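Local coordinates for putative peptidyl-arginine deiminase family protein (Campylobacter jejuni subsp. jejuni serotype O:2, PDB 6B10) that probably hydrolyses agmatine to N-carbamoylputrescine and ammonia, a step on the route to the polyamine putrescine, at residues 88-93 with 143-148; 83-88 with 119-124; 20-25 with 323-328; 103-108 with 184-189; 148-153 with 211-216. All blocks are in the same frame, centred on the assembly; numbering follows the deposited sequence.

Contact 1: 88-93 with 143-148. With K (potassium ion), chain E.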
# COMPACT_ATOMS: atom_id res chain seq x y z
N ILE A 88 3.08 8.08 -1.07
CA ILE A 88 2.25 8.46 0.07
C ILE A 88 1.97 7.29 1.03
O ILE A 88 1.76 7.52 2.22
CB ILE A 88 0.94 9.16 -0.38
CG1 ILE A 88 0.19 9.74 0.83
CG2 ILE A 88 0.03 8.21 -1.15
CD1 ILE A 88 -0.89 10.74 0.45
N ARG A 89 1.96 6.06 0.51
CA ARG A 89 1.85 4.87 1.37
C ARG A 89 2.92 4.86 2.48
O ARG A 89 2.67 4.37 3.58
CB ARG A 89 1.95 3.60 0.50
CG ARG A 89 1.81 2.26 1.23
CD ARG A 89 0.38 1.91 1.62
NE ARG A 89 -0.57 2.03 0.51
CZ ARG A 89 -1.88 1.83 0.62
NH1 ARG A 89 -2.41 1.45 1.78
NH2 ARG A 89 -2.67 1.99 -0.43
N ASP A 90 4.11 5.38 2.19
CA ASP A 90 5.18 5.46 3.19
C ASP A 90 4.80 6.34 4.38
O ASP A 90 5.00 5.96 5.53
CB ASP A 90 6.48 6.02 2.60
CG ASP A 90 7.20 5.02 1.70
OD1 ASP A 90 7.15 3.81 1.98
OD2 ASP A 90 7.85 5.48 0.73
N PHE A 91 4.27 7.53 4.09
CA PHE A 91 4.05 8.54 5.14
C PHE A 91 2.59 8.90 5.43
O PHE A 91 2.32 9.50 6.47
CB PHE A 91 4.88 9.81 4.85
CG PHE A 91 4.47 10.54 3.61
CD1 PHE A 91 3.40 11.42 3.63
CD2 PHE A 91 5.17 10.37 2.42
CE1 PHE A 91 3.02 12.10 2.49
CE2 PHE A 91 4.79 11.04 1.27
CZ PHE A 91 3.72 11.91 1.31
N GLY A 92 1.66 8.54 4.56
CA GLY A 92 0.25 8.89 4.75
C GLY A 92 -0.36 8.42 6.06
O GLY A 92 0.16 7.51 6.72
N ALA A 93 -1.47 9.04 6.45
CA ALA A 93 -2.17 8.68 7.69
C ALA A 93 -2.88 7.34 7.55
O ALA A 93 -3.45 7.04 6.50
CB ALA A 93 -3.17 9.76 8.05
N ILE A 143 8.13 4.37 14.61
CA ILE A 143 8.57 4.38 13.21
C ILE A 143 7.86 3.28 12.43
O ILE A 143 8.05 2.10 12.70
CB ILE A 143 10.10 4.20 13.08
CG1 ILE A 143 10.86 5.28 13.86
CG2 ILE A 143 10.52 4.22 11.61
CD1 ILE A 143 10.60 6.70 13.39
N LEU A 144 7.05 3.68 11.45
CA LEU A 144 6.28 2.72 10.67
C LEU A 144 5.81 3.31 9.35
O LEU A 144 5.21 4.38 9.33
CB LEU A 144 5.08 2.24 11.49
CG LEU A 144 4.16 1.21 10.83
CD1 LEU A 144 3.74 0.15 11.84
CD2 LEU A 144 2.94 1.87 10.20
N GLU A 145 6.08 2.60 8.25
CA GLU A 145 5.54 2.95 6.94
C GLU A 145 4.32 2.09 6.64
O GLU A 145 4.25 0.94 7.06
CB GLU A 145 6.58 2.73 5.83
CG GLU A 145 7.95 3.36 6.09
CD GLU A 145 8.94 2.38 6.70
OE1 GLU A 145 8.75 1.99 7.88
OE2 GLU A 145 9.90 1.99 6.01
N GLY A 146 3.36 2.64 5.90
CA GLY A 146 2.13 1.93 5.56
C GLY A 146 2.37 0.65 4.76
O GLY A 146 1.69 -0.35 4.96
N GLY A 147 3.36 0.69 3.87
CA GLY A 147 3.73 -0.49 3.09
C GLY A 147 4.39 -1.62 3.86
O GLY A 147 4.59 -2.70 3.32
N SER A 148 4.74 -1.39 5.13
CA SER A 148 5.39 -2.43 5.92
C SER A 148 4.42 -3.34 6.69
O SER A 148 4.85 -4.30 7.32
CB SER A 148 6.42 -1.81 6.87
OG SER A 148 5.77 -1.23 7.98
K K E . 3.63 9.63 8.97
O HOH W 1 5.14 2.27 2.38
O HOH W 2 4.77 6.92 8.36

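Contact 2: 83-88 with 119-124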
# COMPACT_ATOMS: atom_id res chain seq x y z
N THR A 83 5.31 19.32 -1.40
CA THR A 83 5.83 17.98 -1.17
C THR A 83 6.95 17.67 -2.16
O THR A 83 7.27 18.50 -3.02
CB THR A 83 4.71 16.91 -1.32
OG1 THR A 83 5.23 15.61 -1.01
CG2 THR A 83 4.12 16.92 -2.73
N ASN A 84 7.55 16.49 -2.03
CA ASN A 84 8.44 15.96 -3.06
C ASN A 84 8.25 14.46 -3.26
O ASN A 84 8.01 14.01 -4.38
CB ASN A 84 9.91 16.31 -2.77
CG ASN A 84 10.32 16.03 -1.34
OD1 ASN A 84 9.48 15.79 -0.46
ND2 ASN A 84 11.63 16.06 -1.08
N ASP A 85 8.34 13.70 -2.17
CA ASP A 85 8.06 12.27 -2.17
C ASP A 85 6.63 12.01 -2.66
O ASP A 85 5.68 12.59 -2.13
CB ASP A 85 8.25 11.71 -0.75
CG ASP A 85 8.12 10.20 -0.68
OD1 ASP A 85 7.87 9.55 -1.71
OD2 ASP A 85 8.27 9.66 0.43
N THR A 86 6.49 11.14 -3.66
CA THR A 86 5.18 10.75 -4.18
C THR A 86 4.64 9.47 -3.53
O THR A 86 3.47 9.12 -3.69
CB THR A 86 5.22 10.54 -5.70
OG1 THR A 86 6.18 9.52 -6.02
CG2 THR A 86 5.60 11.83 -6.41
N TRP A 87 5.50 8.76 -2.80
CA TRP A 87 5.12 7.48 -2.22
C TRP A 87 4.35 7.71 -0.93
O TRP A 87 4.89 7.56 0.16
CB TRP A 87 6.36 6.61 -1.99
CG TRP A 87 7.17 6.40 -3.25
CD1 TRP A 87 8.46 6.81 -3.47
CD2 TRP A 87 6.75 5.74 -4.45
NE1 TRP A 87 8.86 6.44 -4.74
CE2 TRP A 87 7.83 5.79 -5.36
CE3 TRP A 87 5.56 5.13 -4.86
CZ2 TRP A 87 7.76 5.23 -6.64
CZ3 TRP A 87 5.49 4.58 -6.13
CH2 TRP A 87 6.58 4.64 -7.01
N ILE A 88 3.08 8.08 -1.07
CA ILE A 88 2.25 8.46 0.07
C ILE A 88 1.97 7.29 1.03
O ILE A 88 1.76 7.52 2.22
CB ILE A 88 0.94 9.16 -0.38
CG1 ILE A 88 0.19 9.74 0.83
CG2 ILE A 88 0.03 8.21 -1.15
CD1 ILE A 88 -0.89 10.74 0.45
N GLU A 119 10.63 16.06 6.80
CA GLU A 119 10.21 17.46 6.56
C GLU A 119 8.82 17.71 5.95
O GLU A 119 7.83 17.78 6.69
CB GLU A 119 11.32 18.23 5.79
CG GLU A 119 11.79 17.61 4.47
CD GLU A 119 13.30 17.55 4.33
OE1 GLU A 119 14.00 17.30 5.34
OE2 GLU A 119 13.80 17.72 3.19
N LEU A 120 8.74 17.86 4.62
CA LEU A 120 7.49 18.24 3.95
C LEU A 120 6.41 17.19 4.15
O LEU A 120 5.28 17.51 4.51
CB LEU A 120 7.72 18.47 2.45
CG LEU A 120 8.17 19.88 2.05
CD1 LEU A 120 9.69 20.02 2.10
CD2 LEU A 120 7.66 20.22 0.66
N ASP A 121 6.78 15.93 3.92
CA ASP A 121 5.88 14.79 4.07
C ASP A 121 5.26 14.74 5.46
O ASP A 121 4.05 14.52 5.60
CB ASP A 121 6.63 13.48 3.82
CG ASP A 121 7.12 13.34 2.40
OD1 ASP A 121 6.59 14.02 1.49
OD2 ASP A 121 8.06 12.54 2.19
N ASN A 122 6.09 14.92 6.48
CA ASN A 122 5.62 14.93 7.87
C ASN A 122 4.54 15.99 8.08
O ASN A 122 3.55 15.74 8.77
CB ASN A 122 6.79 15.18 8.82
CG ASN A 122 6.41 14.94 10.27
OD1 ASN A 122 6.23 15.88 11.04
ND2 ASN A 122 6.26 13.67 10.64
N ALA A 123 4.74 17.16 7.49
CA ALA A 123 3.76 18.22 7.55
C ALA A 123 2.52 17.89 6.72
O ALA A 123 1.40 18.05 7.21
CB ALA A 123 4.37 19.53 7.09
N VAL A 124 2.72 17.40 5.50
CA VAL A 124 1.61 17.12 4.55
C VAL A 124 0.34 16.61 5.25
O VAL A 124 -0.76 17.09 4.96
CB VAL A 124 2.03 16.09 3.46
CG1 VAL A 124 0.81 15.58 2.69
CG2 VAL A 124 3.02 16.70 2.47

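Contact 3: 20-25 with 323-328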
# COMPACT_ATOMS: atom_id res chain seq x y z
N GLU A 20 -13.65 6.15 1.24
CA GLU A 20 -14.13 7.45 0.80
C GLU A 20 -13.19 8.03 -0.27
O GLU A 20 -13.65 8.55 -1.28
CB GLU A 20 -14.25 8.41 1.99
CG GLU A 20 -15.09 9.66 1.72
CD GLU A 20 -16.57 9.37 1.67
OE1 GLU A 20 -17.12 8.87 2.67
OE2 GLU A 20 -17.20 9.67 0.63
N TYR A 21 -11.88 7.91 -0.04
CA TYR A 21 -10.89 8.42 -0.98
C TYR A 21 -9.75 7.43 -1.21
O TYR A 21 -9.37 6.68 -0.30
CB TYR A 21 -10.23 9.68 -0.44
CG TYR A 21 -11.09 10.93 -0.44
CD1 TYR A 21 -11.21 11.73 -1.57
CD2 TYR A 21 -11.76 11.34 0.72
CE1 TYR A 21 -11.96 12.88 -1.56
CE2 TYR A 21 -12.52 12.49 0.73
CZ TYR A 21 -12.62 13.26 -0.41
OH TYR A 21 -13.38 14.41 -0.39
N LEU A 22 -9.19 7.46 -2.42
CA LEU A 22 -7.80 7.06 -2.63
C LEU A 22 -6.98 8.34 -2.79
O LEU A 22 -7.32 9.23 -3.57
CB LEU A 22 -7.64 6.16 -3.86
CG LEU A 22 -6.30 5.41 -3.94
CD1 LEU A 22 -6.21 4.32 -2.88
CD2 LEU A 22 -6.07 4.79 -5.31
N MET A 23 -5.89 8.42 -2.05
CA MET A 23 -5.09 9.62 -2.01
C MET A 23 -3.72 9.37 -2.64
O MET A 23 -3.09 8.35 -2.38
CB MET A 23 -4.93 10.07 -0.56
CG MET A 23 -6.27 10.23 0.14
SD MET A 23 -6.13 10.85 1.83
CE MET A 23 -5.09 9.61 2.58
N LEU A 24 -3.29 10.31 -3.47
CA LEU A 24 -2.00 10.24 -4.15
C LEU A 24 -1.28 11.58 -4.10
O LEU A 24 -1.90 12.64 -4.02
CB LEU A 24 -2.19 9.82 -5.61
CG LEU A 24 -3.01 8.54 -5.87
CD1 LEU A 24 -4.46 8.87 -6.17
CD2 LEU A 24 -2.42 7.71 -7.00
N SER A 25 0.05 11.52 -4.15
CA SER A 25 0.88 12.70 -4.23
C SER A 25 1.52 12.77 -5.61
O SER A 25 2.42 11.99 -5.93
CB SER A 25 1.96 12.65 -3.15
OG SER A 25 2.81 13.79 -3.23
N CYS A 323 2.33 1.47 -3.40
CA CYS A 323 3.26 2.44 -2.80
C CYS A 323 2.88 3.89 -3.09
O CYS A 323 3.18 4.78 -2.30
CB CYS A 323 4.70 2.20 -3.31
SG CYS A 323 5.40 0.58 -2.92
N SER A 324 2.24 4.13 -4.22
CA SER A 324 1.90 5.48 -4.65
C SER A 324 0.55 6.00 -4.14
O SER A 324 0.12 7.08 -4.56
CB SER A 324 1.85 5.53 -6.18
OG SER A 324 0.61 5.04 -6.63
N CYS A 325 -0.13 5.27 -3.27
CA CYS A 325 -1.44 5.70 -2.82
C CYS A 325 -1.72 5.33 -1.38
O CYS A 325 -1.01 4.53 -0.77
CB CYS A 325 -2.53 5.15 -3.75
SG CYS A 325 -2.70 3.35 -3.78
N GLN A 326 -2.74 5.97 -0.82
CA GLN A 326 -3.20 5.65 0.52
C GLN A 326 -4.72 5.65 0.54
O GLN A 326 -5.36 6.45 -0.14
CB GLN A 326 -2.62 6.64 1.53
CG GLN A 326 -2.99 6.37 2.99
CD GLN A 326 -2.56 4.99 3.47
OE1 GLN A 326 -3.17 3.98 3.13
NE2 GLN A 326 -1.50 4.95 4.28
N ASN A 327 -5.29 4.75 1.32
CA ASN A 327 -6.73 4.61 1.40
C ASN A 327 -7.25 5.38 2.61
O ASN A 327 -6.62 5.38 3.66
CB ASN A 327 -7.11 3.12 1.52
CG ASN A 327 -6.39 2.27 0.50
OD1 ASN A 327 -5.26 1.83 0.72
ND2 ASN A 327 -7.03 2.05 -0.65
N ARG A 328 -8.39 6.04 2.44
CA ARG A 328 -9.08 6.69 3.55
C ARG A 328 -10.47 6.08 3.58
O ARG A 328 -11.22 6.16 2.61
CB ARG A 328 -9.14 8.21 3.34
CG ARG A 328 -9.99 8.94 4.38
CD ARG A 328 -9.79 10.45 4.31
NE ARG A 328 -10.88 11.15 5.00
CZ ARG A 328 -10.91 11.44 6.30
NH1 ARG A 328 -9.91 11.10 7.11
NH2 ARG A 328 -11.96 12.07 6.80

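Contact 4: 103-108 with 184-189. With K (potassium ion), chain E.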
# COMPACT_ATOMS: atom_id res chain seq x y z
N LYS A 103 -10.48 6.69 13.08
CA LYS A 103 -9.49 7.61 13.60
C LYS A 103 -8.20 7.38 12.85
O LYS A 103 -7.74 6.24 12.72
CB LYS A 103 -9.28 7.37 15.10
CG LYS A 103 -8.42 8.42 15.78
N ALA A 104 -7.61 8.46 12.35
CA ALA A 104 -6.39 8.38 11.57
C ALA A 104 -5.17 8.52 12.48
O ALA A 104 -5.15 9.34 13.39
CB ALA A 104 -6.37 9.46 10.50
N LEU A 105 -4.16 7.70 12.20
CA LEU A 105 -2.92 7.69 12.97
C LEU A 105 -1.79 8.25 12.12
O LEU A 105 -1.69 7.94 10.93
CB LEU A 105 -2.58 6.27 13.42
CG LEU A 105 -3.70 5.45 14.07
CD1 LEU A 105 -3.16 4.08 14.48
CD2 LEU A 105 -4.29 6.16 15.28
N ASP A 106 -0.96 9.09 12.73
CA ASP A 106 0.20 9.67 12.07
C ASP A 106 1.44 9.14 12.78
O ASP A 106 1.83 9.64 13.84
CB ASP A 106 0.13 11.21 12.11
CG ASP A 106 1.32 11.89 11.44
OD1 ASP A 106 2.07 11.24 10.67
OD2 ASP A 106 1.52 13.10 11.68
N PHE A 107 2.04 8.10 12.22
CA PHE A 107 3.28 7.54 12.72
C PHE A 107 4.45 8.43 12.31
O PHE A 107 4.35 9.17 11.34
CB PHE A 107 3.47 6.12 12.19
CG PHE A 107 2.48 5.14 12.73
CD1 PHE A 107 1.25 4.97 12.10
CD2 PHE A 107 2.76 4.41 13.87
CE1 PHE A 107 0.32 4.07 12.61
CE2 PHE A 107 1.84 3.51 14.37
CZ PHE A 107 0.62 3.33 13.74
N THR A 108 5.55 8.36 13.04
CA THR A 108 6.71 9.18 12.71
C THR A 108 7.49 8.51 11.57
O THR A 108 7.76 7.31 11.61
CB THR A 108 7.60 9.44 13.93
OG1 THR A 108 7.97 8.20 14.54
CG2 THR A 108 6.85 10.29 14.95
N GLU A 184 -0.99 -3.65 20.51
CA GLU A 184 -1.75 -2.69 21.30
C GLU A 184 -2.27 -1.55 20.45
O GLU A 184 -3.41 -1.12 20.61
CB GLU A 184 -0.90 -2.16 22.45
CG GLU A 184 -0.66 -3.21 23.52
CD GLU A 184 0.40 -2.80 24.52
OE1 GLU A 184 1.03 -1.74 24.34
OE2 GLU A 184 0.59 -3.57 25.49
N ILE A 185 -1.43 -1.07 19.53
CA ILE A 185 -1.80 0.03 18.64
C ILE A 185 -2.93 -0.36 17.68
O ILE A 185 -3.82 0.43 17.41
CB ILE A 185 -0.58 0.48 17.80
CG1 ILE A 185 0.46 1.15 18.70
CG2 ILE A 185 -1.02 1.44 16.71
CD1 ILE A 185 1.84 1.25 18.07
N PHE A 186 -2.87 -1.58 17.15
CA PHE A 186 -3.83 -2.00 16.13
C PHE A 186 -4.89 -2.99 16.64
O PHE A 186 -5.68 -3.52 15.86
CB PHE A 186 -3.07 -2.58 14.93
CG PHE A 186 -2.35 -1.55 14.11
CD1 PHE A 186 -3.06 -0.67 13.30
CD2 PHE A 186 -0.97 -1.46 14.14
CE1 PHE A 186 -2.41 0.29 12.55
CE2 PHE A 186 -0.31 -0.50 13.39
CZ PHE A 186 -1.03 0.38 12.59
N GLY A 187 -4.91 -3.24 17.95
CA GLY A 187 -5.86 -4.18 18.54
C GLY A 187 -5.75 -5.58 17.99
O GLY A 187 -6.75 -6.25 17.75
N LEU A 188 -4.53 -6.05 17.81
CA LEU A 188 -4.29 -7.31 17.12
C LEU A 188 -4.24 -8.49 18.08
O LEU A 188 -3.86 -8.34 19.24
CB LEU A 188 -2.98 -7.24 16.35
CG LEU A 188 -2.87 -6.09 15.35
CD1 LEU A 188 -1.44 -5.90 14.89
CD2 LEU A 188 -3.80 -6.33 14.17
N LYS A 189 -4.63 -9.67 17.60
CA LYS A 189 -4.42 -10.91 18.34
C LYS A 189 -3.18 -11.66 17.83
O LYS A 189 -2.65 -12.49 18.55
CB LYS A 189 -5.65 -11.81 18.29
CG LYS A 189 -5.96 -12.46 16.95
CD LYS A 189 -7.39 -12.97 16.95
CE LYS A 189 -7.72 -13.76 15.69
NZ LYS A 189 -9.19 -13.89 15.52
K K E . 3.63 9.63 8.97
O HOH W 2 4.77 6.92 8.36

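Contact 5: 148-153 with 211-216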
# COMPACT_ATOMS: atom_id res chain seq x y z
N SER A 148 4.74 -1.39 5.13
CA SER A 148 5.39 -2.43 5.92
C SER A 148 4.42 -3.34 6.69
O SER A 148 4.85 -4.30 7.32
CB SER A 148 6.42 -1.81 6.87
OG SER A 148 5.77 -1.23 7.98
N ILE A 149 3.12 -3.05 6.63
CA ILE A 149 2.09 -3.83 7.34
C ILE A 149 0.89 -4.14 6.44
O ILE A 149 0.60 -3.39 5.52
CB ILE A 149 1.59 -3.10 8.61
CG1 ILE A 149 1.17 -1.66 8.28
CG2 ILE A 149 2.68 -3.10 9.68
CD1 ILE A 149 0.52 -0.90 9.42
N ASP A 150 0.21 -5.25 6.73
CA ASP A 150 -0.95 -5.69 5.95
C ASP A 150 -1.93 -6.42 6.90
O ASP A 150 -1.52 -7.28 7.67
CB ASP A 150 -0.47 -6.61 4.83
CG ASP A 150 -1.53 -6.87 3.78
OD1 ASP A 150 -1.68 -6.05 2.86
OD2 ASP A 150 -2.20 -7.93 3.86
N PHE A 151 -3.22 -6.07 6.84
CA PHE A 151 -4.22 -6.58 7.78
C PHE A 151 -5.28 -7.45 7.12
O PHE A 151 -5.68 -7.19 5.98
CB PHE A 151 -4.94 -5.43 8.46
CG PHE A 151 -4.03 -4.53 9.24
CD1 PHE A 151 -3.58 -4.90 10.49
CD2 PHE A 151 -3.64 -3.31 8.71
CE1 PHE A 151 -2.75 -4.07 11.21
CE2 PHE A 151 -2.80 -2.47 9.43
CZ PHE A 151 -2.36 -2.85 10.69
N ASN A 152 -5.76 -8.47 7.83
CA ASN A 152 -6.85 -9.29 7.33
C ASN A 152 -8.20 -8.86 7.88
O ASN A 152 -9.23 -9.38 7.47
CB ASN A 152 -6.59 -10.79 7.57
CG ASN A 152 -6.93 -11.24 8.98
OD1 ASN A 152 -6.92 -10.46 9.93
ND2 ASN A 152 -7.22 -12.53 9.12
N GLY A 153 -8.20 -7.90 8.81
CA GLY A 153 -9.42 -7.41 9.46
C GLY A 153 -10.03 -8.33 10.51
O GLY A 153 -11.17 -8.12 10.92
N LEU A 211 5.69 -8.39 -1.23
CA LEU A 211 5.85 -9.83 -1.06
C LEU A 211 4.55 -10.60 -0.86
O LEU A 211 4.35 -11.64 -1.48
CB LEU A 211 6.75 -10.11 0.14
CG LEU A 211 8.23 -9.74 -0.02
CD1 LEU A 211 8.93 -9.93 1.30
CD2 LEU A 211 8.87 -10.58 -1.11
N ALA A 212 3.70 -10.11 0.04
CA ALA A 212 2.53 -10.87 0.48
C ALA A 212 1.44 -9.96 1.01
O ALA A 212 1.73 -8.98 1.70
CB ALA A 212 2.92 -11.88 1.55
N ARG A 213 0.19 -10.31 0.72
CA ARG A 213 -0.97 -9.48 1.01
C ARG A 213 -2.18 -10.36 1.28
O ARG A 213 -2.40 -11.33 0.56
CB ARG A 213 -1.33 -8.62 -0.21
CG ARG A 213 -0.25 -7.73 -0.80
CD ARG A 213 0.01 -6.48 0.04
NE ARG A 213 -1.19 -5.67 0.20
CZ ARG A 213 -1.67 -4.81 -0.70
NH1 ARG A 213 -1.07 -4.61 -1.87
NH2 ARG A 213 -2.79 -4.15 -0.43
N PHE A 214 -2.97 -10.02 2.29
CA PHE A 214 -4.30 -10.60 2.41
C PHE A 214 -5.20 -10.06 1.30
O PHE A 214 -5.19 -8.85 1.00
CB PHE A 214 -4.95 -10.26 3.75
CG PHE A 214 -4.33 -10.97 4.91
CD1 PHE A 214 -4.60 -12.31 5.14
CD2 PHE A 214 -3.48 -10.30 5.78
CE1 PHE A 214 -4.03 -12.97 6.21
CE2 PHE A 214 -2.91 -10.95 6.86
CZ PHE A 214 -3.19 -12.29 7.07
N ILE A 215 -5.98 -10.95 0.69
CA ILE A 215 -6.99 -10.56 -0.28
C ILE A 215 -8.41 -10.82 0.22
O ILE A 215 -9.37 -10.26 -0.30
CB ILE A 215 -6.77 -11.23 -1.65
CG1 ILE A 215 -6.85 -12.76 -1.55
CG2 ILE A 215 -5.43 -10.81 -2.21
CD1 ILE A 215 -6.73 -13.45 -2.88
N ASP A 216 -8.54 -11.72 1.20
CA ASP A 216 -9.73 -11.78 2.05
C ASP A 216 -9.29 -12.26 3.43
O ASP A 216 -8.09 -12.46 3.65
CB ASP A 216 -10.86 -12.61 1.41
CG ASP A 216 -10.52 -14.09 1.25
OD1 ASP A 216 -9.81 -14.69 2.09
OD2 ASP A 216 -11.00 -14.68 0.27
O HOH W 3 -4.24 -6.36 1.66

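Contact 1: 88-93 with 143-148
Arg89 lays the aliphatic root of its side chain along the turn at Gly146 and Gly147, with CG 3.4 Å from Gly147 N. Its CG stands anti to the backbone N (chi1 -178°), which brings the methylenes alongside the glycines; further bends at chi2 and chi3 then lead the guanidinium elsewhere, to Asn327 OD1 through NH2 and to His322 O through NE. The two backbones come close here. Gly146 N donates a weak, bent hydrogen bond to Arg89 O (3.0 Å, 124° at the hydrogen), and Glu145 CA makes a CH...O contact of 3.4 Å with Asp90 O. On the same residue pair, Glu145 CB passes beside Asp90 OD1.

Two waters join the segments at other points. One donates to Asp90 OD1 at 2.6 Å and accepts from Gly147 N at 2.8 Å; the same carboxylate oxygen also has a weak bond with His207. The other water donates to both Asp90 O and Leu144 O, the latter at 2.8 Å, and is itself a ligand of the potassium ion. Phe91 O binds that ion at 2.8 Å, so segment 88-93 reaches the metal directly from Phe91 and, through the water, from Asp90 O. Ser148 OG and Ser148 N both donate to Glu145 O, closing the 3-10 turn 146-148 from the residue before it. Around this buried junction, helix 120-133 covers the Phe91 ring with Asp121 and Val124, Leu144 rests on Phe107 of strand 101-108, and Ser148 lies against Leu164 of helix 161-167.

Contact 2: 83-88 with 119-124
This is a loop-to-helix contact, partly buried, in which the loop that follows strand 76-80 is laid against the first turn of helix 120-133. Leu120 and Asp121 supply most of the helix side. Leu120 CD2 fits against the loop backbone, 3.3 Å from Thr83 N, while Val124, one turn on, brings CG2 to Thr83 CB at 4.2 Å.

Asp121 reaches over the middle of the loop. Its OD2 touches Asp85 CB, and the two carboxylates, their planes 56° apart, place Asp85 OD2 3.4 Å from Asp121 OD2, an approach that would probably be felt as like-charge repulsion if both are ionised. Thr83 OG1 lies 3.3 Å from Asp121 OD1 and equally far from Asp85 O; its one proton could serve either in a weak bond. Asp85 itself holds the loop in shape through an Asx turn: OD1 accepts from Trp87 N at 2.7 Å, the donor coming from above the carboxylate plane. Asn84 OD1 adds a weak bond from Asp85 N, and His28 and Trp33 bond to the loop at Thr83 O and Thr86 OG1. Helix 88-91 follows directly, its Phe91 packing on Asp85, so that the loop is held between this short helix and the start of helix 120-133.

Contact 3: 20-25 with 323-328
Tyr21 and Arg328 run side by side and point the same way across an antiparallel, hydrogen-bonded pair. Tyr21 CD2 lies 4.2 Å from Arg328 CD, and the ring is turned 40° from the guanidinium plane; a chi1 of 174° and an extended chain carry the arginine out alongside the ring. Met23 and Gln326 share this face but meet aslant, Met23 CE resting on Gln326 CG at 3.9 Å. On the other face Leu22 and Asn327 also travel together, with Leu22 CD1 only 3.3 Å from Asn327 ND2, and Cys325 SG approaches the same methyl.

Beneath the side chains the strands are closely bonded. Met23 N donates to Gln326 O at 2.8 Å and Gln326 N returns a bond to Met23 O; further along, Arg328 N reaches Tyr21 O at 3.0 Å. There the register slips: Glu20 N and Tyr21 N both donate to Arg328 O, the former at 2.8 Å, which makes a classic beta bulge. Helix 120-133 covers the Tyr21 and Met23 face, where Phe133 makes a cation-pi contact with Arg328; helix 37-52 covers Leu22 and Leu24. The apolar stems thus pack over the two faces of the sheet, while the polar ends are bonded further off: Asn327 ND2 to Gln19 OE1, at the start of the partner strand, and Arg328 beyond the strand pair, in a salt bridge to Glu135.

Contact 4: 103-108 with 184-189
Phe107 and Phe186 approach from opposite directions and come closest at Phe107 CZ and Phe186 CZ, 3.6 Å apart. The ring planes are only 23° apart but slid well past each other, the centroids 5.8 Å from one another, so the rings barely overlap. Ile185 CG2 fills the angle beside them: it sits at the edge of the Phe107 ring, 3.9 Å from Phe107 CZ, and at the same time over the rim of one face of the Phe186 ring. Leu105 completes the apolar cluster, its CD1 lying 4.1 Å from Ile185 CG2 and reaching Phe186 CE1 as well. Leu105 and Phe107, two apart on the strand, point to the helix, and Asp106 between them points away from it.

That other side carries the metal. The potassium ion is bound by Asp106 OD1 at 2.8 Å and by Phe107 O at 2.5 Å. The shared ion explains how two acceptors, Asp106 OD1 and Phe107 O, can lie 3.2 Å apart. Phe91 O and a water complete the ligands seen, so the backbone of Phe107 belongs to the metal site while its ring, swung away from its own carbonyl carbon (chi1 -68°), belongs to the hydrophobic cluster.

Further out, Ile94 and Val140 on the flanking strands support Phe107, and Phe186 meets Phe151 with ring planes at about 50°. Gly187, with positive phi, is the first residue to leave helical angles. The arrangement is that of a mixed sheet, strand 101-108 within it, covered by the last turn of helix 175-186 around Ile185 and Phe186, consistent with the alpha/beta-propeller fold of the guanidine-modifying enzyme clan.

Contact 5: 148-153 with 211-216
The Phe214 ring carries Asn152 CB over the centre of one face, a CH-pi contact of 3.4 Å from CB to the Phe214 ring centroid and 7° off the normal. Asp150 OD2 approaches the ring obliquely, 3.3 Å from Phe214 CD2, the carboxylate turned almost parallel to the ring (14° between planes). The Arg213 guanidinium instead meets the carboxylate with its edge and stands nearly perpendicular to it: NE donates to Asp150 OD1 at 2.7 Å in a salt bridge, staying in the guanidinium plane but above that of the carboxylate.

The aspartate thus uses both oxygens, for OD2 accepts from Phe214 N at 2.7 Å, from the syn side but well out of the carboxylate plane. Strands 149-151 and 212-214 run roughly parallel, 28° between directions and with axes 6.5 Å apart at closest approach, and belong to two separate mixed sheets, as neighbouring blades do in the alpha/beta propeller of guanidine-modifying enzymes; the carboxylate spans the gap where no backbone bond joins them. A water donates to Asp150 OD1 and to Phe214 O, at 2.8 and 2.7 Å respectively. Arg213 is held from beyond as well, by a salt bridge from NH2 to Glu15 and by bonds from NH1 to Ala271 O and Phe273 O.

Overall arrangement
Contacts 1 and 4 share the potassium ion and one of its waters, segments 88-93 and 103-108 each giving ligands, with centres about 12 Å apart. Contact 2 adjoins contact 1 through Ile88, common to both, and its centre lies about 11 Å away. Contact 3 closes the loop in which the other four are nested; it touches contact 2 where Ile88 CG2 lies 3.4 Å from Met23 O, and it meets contact 1 at the Arg89 guanidinium. Contact 5 shares Ser148 with contact 1 and meets contact 4 at Phe186 CZ and Ile149 CD1, 3.8 Å apart. Contacts 2 and 5 lie farthest from one another, about 24 Å between centres, on opposite sides of the chain's middle.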